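Local coordinates for epimerase family protein SDR39U1 (Homo sapiens, PDB 4B4O) that is a putative NADP-dependent oxidoreductase of the short-chain dehydrogenase/reductase superfamily that binds NADPH, at residues His187-Trp192 against Gly264-Pro269. The protein carries 3 engineered substitutions. Numbering follows the deposited sequence.
Sequences HQFFPW and GQKVIP
A water molecule joins Phe189 to Gly264: it accepts from Phe189 N at 3.1 Å and donates to Gly264 O, so the two backbones are bridged although no direct hydrogen bond runs between them. Next to this bridge Gly264 CA lies 3.4 Å from Phe189 O, a CA-H...O contact with an angle of 161° at the hydrogen. Glycine suits this place because any CB there would collide with that carbonyl oxygen. Over one face of the Phe189 ring, almost above its centre, sits Lys266 CB, 3.5 Å from the centroid in a CH-pi contact. The ring gets there because CG stands anti to the carbonyl carbon, beside the backbone N (chi1 -67°). Gly264 O lies at the ring's edge, near its plane. Were Phe189 replaced by an alanine, the Lys266 methylene would probably lose the aromatic face it rests on, and a gap would open beside the 264-266 backbone. The contact joins the Rossmann-type nucleotide-binding part of this short-chain dehydrogenase/reductase fold, whose parallel sheet strand 192-194 extends, to the C-terminal DUF1731 region; the side chain of Pro191 is about 9 Å from bound NADPH. Lysine suits its place because its aliphatic base can lie on the ring while NZ reaches a weak, long ion pair with Glu119. Pro191 presents a compact, nonpolar ring to Gln265, with CG 3.5 Å from the amide oxygen OE1. The bend at chi2 of Gln265 (79°) folds the amide back toward this proline, and NE2 makes a weak hydrogen bond to Tyr112 O. Gln188 adds its CB, 3.9 Å from Gly264 N, while its buried amide NE2 turns away to hydrogen-bond the carbonyl oxygens of Ile183 and Leu261.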
loop_
_atom_site.group_PDB
_atom_site.type_symbol
_atom_site.label_atom_id
_atom_site.label_comp_id
_atom_site.label_asym_id
_atom_site.label_seq_id
_atom_site.Cartn_x
_atom_site.Cartn_y
_atom_site.Cartn_z
ATOM N N HIS A 187 -13.483 -3.341 -17.522
ATOM C CA HIS A 187 -14.587 -2.720 -16.790
ATOM C C HIS A 187 -14.392 -2.641 -15.314
ATOM O O HIS A 187 -15.067 -1.859 -14.662
ATOM C CB HIS A 187 -15.896 -3.433 -17.112
ATOM C CG HIS A 187 -16.425 -3.071 -18.481
ATOM N ND1 HIS A 187 -16.563 -3.953 -19.479
ATOM C CD2 HIS A 187 -16.784 -1.834 -18.999
ATOM C CE1 HIS A 187 -17.037 -3.321 -20.574
ATOM N NE2 HIS A 187 -17.178 -2.023 -20.273
ATOM N N GLN A 188 -13.475 -3.436 -14.789
ATOM C CA GLN A 188 -13.260 -3.527 -13.352
ATOM C C GLN A 188 -12.739 -2.217 -12.744
ATOM O O GLN A 188 -12.013 -1.464 -13.378
ATOM C CB GLN A 188 -12.316 -4.680 -13.018
ATOM C CG GLN A 188 -10.857 -4.511 -13.441
ATOM C CD GLN A 188 -10.564 -4.903 -14.875
ATOM O OE1 GLN A 188 -11.448 -4.916 -15.745
ATOM N NE2 GLN A 188 -9.291 -5.197 -15.132
ATOM N N PHE A 189 -13.162 -1.930 -11.523
ATOM C CA PHE A 189 -12.705 -0.749 -10.829
ATOM C C PHE A 189 -11.201 -0.841 -10.573
ATOM O O PHE A 189 -10.640 -1.926 -10.317
ATOM C CB PHE A 189 -13.457 -0.531 -9.522
ATOM C CG PHE A 189 -14.905 -0.183 -9.706
ATOM C CD1 PHE A 189 -15.286 1.031 -10.279
ATOM C CD2 PHE A 189 -15.895 -1.062 -9.298
ATOM C CE1 PHE A 189 -16.618 1.354 -10.457
ATOM C CE2 PHE A 189 -17.231 -0.747 -9.480
ATOM C CZ PHE A 189 -17.594 0.464 -10.052
ATOM N N PHE A 190 -10.554 0.313 -10.672
ATOM C CA PHE A 190 -9.128 0.431 -10.501
ATOM C C PHE A 190 -8.861 1.388 -9.330
ATOM O O PHE A 190 -8.696 2.589 -9.541
ATOM C CB PHE A 190 -8.529 0.949 -11.802
ATOM C CG PHE A 190 -7.041 0.896 -11.858
ATOM C CD1 PHE A 190 -6.391 -0.315 -12.048
ATOM C CD2 PHE A 190 -6.292 2.049 -11.761
ATOM C CE1 PHE A 190 -5.008 -0.378 -12.086
ATOM C CE2 PHE A 190 -4.909 2.007 -11.822
ATOM C CZ PHE A 190 -4.262 0.793 -11.992
ATOM N N PRO A 191 -8.872 0.863 -8.081
ATOM C CA PRO A 191 -8.525 1.710 -6.931
ATOM C C PRO A 191 -7.032 2.008 -6.963
ATOM O O PRO A 191 -6.228 1.071 -7.005
ATOM C CB PRO A 191 -8.870 0.836 -5.714
ATOM C CG PRO A 191 -8.783 -0.556 -6.200
ATOM C CD PRO A 191 -9.122 -0.528 -7.677
ATOM N N TRP A 192 -6.679 3.285 -6.958
ATOM C CA TRP A 192 -5.298 3.677 -7.109
ATOM C C TRP A 192 -5.022 4.864 -6.244
ATOM O O TRP A 192 -5.951 5.553 -5.807
ATOM C CB TRP A 192 -5.034 4.017 -8.569
ATOM C CG TRP A 192 -5.802 5.226 -9.008
ATOM C CD1 TRP A 192 -7.071 5.279 -9.525
ATOM C CD2 TRP A 192 -5.364 6.622 -8.916
ATOM N NE1 TRP A 192 -7.435 6.561 -9.761
ATOM C CE2 TRP A 192 -6.462 7.418 -9.418
ATOM C CE3 TRP A 192 -4.202 7.261 -8.473
ATOM C CZ2 TRP A 192 -6.404 8.790 -9.469
ATOM C CZ3 TRP A 192 -4.149 8.645 -8.524
ATOM C CH2 TRP A 192 -5.231 9.393 -9.023
ATOM N N GLY A 264 -12.004 -5.794 -9.295
ATOM C CA GLY A 264 -11.830 -4.567 -8.539
ATOM C C GLY A 264 -12.957 -4.153 -7.613
ATOM O O GLY A 264 -14.066 -4.657 -7.686
ATOM N N GLN A 265 -12.619 -3.219 -6.729
ATOM C CA GLN A 265 -13.521 -2.689 -5.706
ATOM C C GLN A 265 -13.662 -1.199 -5.951
ATOM O O GLN A 265 -12.644 -0.499 -6.127
ATOM C CB GLN A 265 -12.910 -2.800 -4.298
ATOM C CG GLN A 265 -12.265 -4.110 -3.891
ATOM C CD GLN A 265 -10.869 -4.333 -4.422
ATOM O OE1 GLN A 265 -10.309 -3.503 -5.124
ATOM N NE2 GLN A 265 -10.285 -5.477 -4.052
ATOM N N LYS A 266 -14.879 -0.679 -5.892
ATOM C CA LYS A 266 -15.059 0.771 -5.885
ATOM C C LYS A 266 -14.901 1.256 -4.445
ATOM O O LYS A 266 -15.720 0.943 -3.582
ATOM C CB LYS A 266 -16.422 1.124 -6.470
ATOM C CG LYS A 266 -16.891 2.564 -6.290
ATOM C CD LYS A 266 -15.958 3.617 -6.883
ATOM C CE LYS A 266 -16.602 5.030 -6.877
ATOM N NZ LYS A 266 -18.074 5.161 -7.202
ATOM N N VAL A 267 -13.824 1.978 -4.161
ATOM C CA VAL A 267 -13.517 2.356 -2.793
ATOM C C VAL A 267 -13.534 3.877 -2.663
ATOM O O VAL A 267 -12.779 4.569 -3.337
ATOM C CB VAL A 267 -12.159 1.774 -2.311
ATOM C CG1 VAL A 267 -11.908 2.160 -0.861
ATOM C CG2 VAL A 267 -12.148 0.248 -2.431
ATOM N N ILE A 268 -14.331 4.370 -1.708
ATOM C CA ILE A 268 -14.353 5.783 -1.341
ATOM C C ILE A 268 -13.493 6.067 -0.098
ATOM O O ILE A 268 -13.578 5.369 0.908
ATOM C CB ILE A 268 -15.782 6.231 -1.075
ATOM C CG1 ILE A 268 -16.613 5.991 -2.332
ATOM C CG2 ILE A 268 -15.799 7.679 -0.645
ATOM C CD1 ILE A 268 -18.115 6.013 -2.068
ATOM N N PRO A 269 -12.669 7.119 -0.164
ATOM C CA PRO A 269 -11.858 7.526 0.966
ATOM C C PRO A 269 -12.612 8.536 1.813
ATOM O O PRO A 269 -12.210 9.701 1.902
ATOM C CB PRO A 269 -10.646 8.162 0.292
ATOM C CG PRO A 269 -11.190 8.772 -0.954
ATOM C CD PRO A 269 -12.426 7.987 -1.333
HETATM O O HOH W 1 -15.015 -4.166 -10.556
#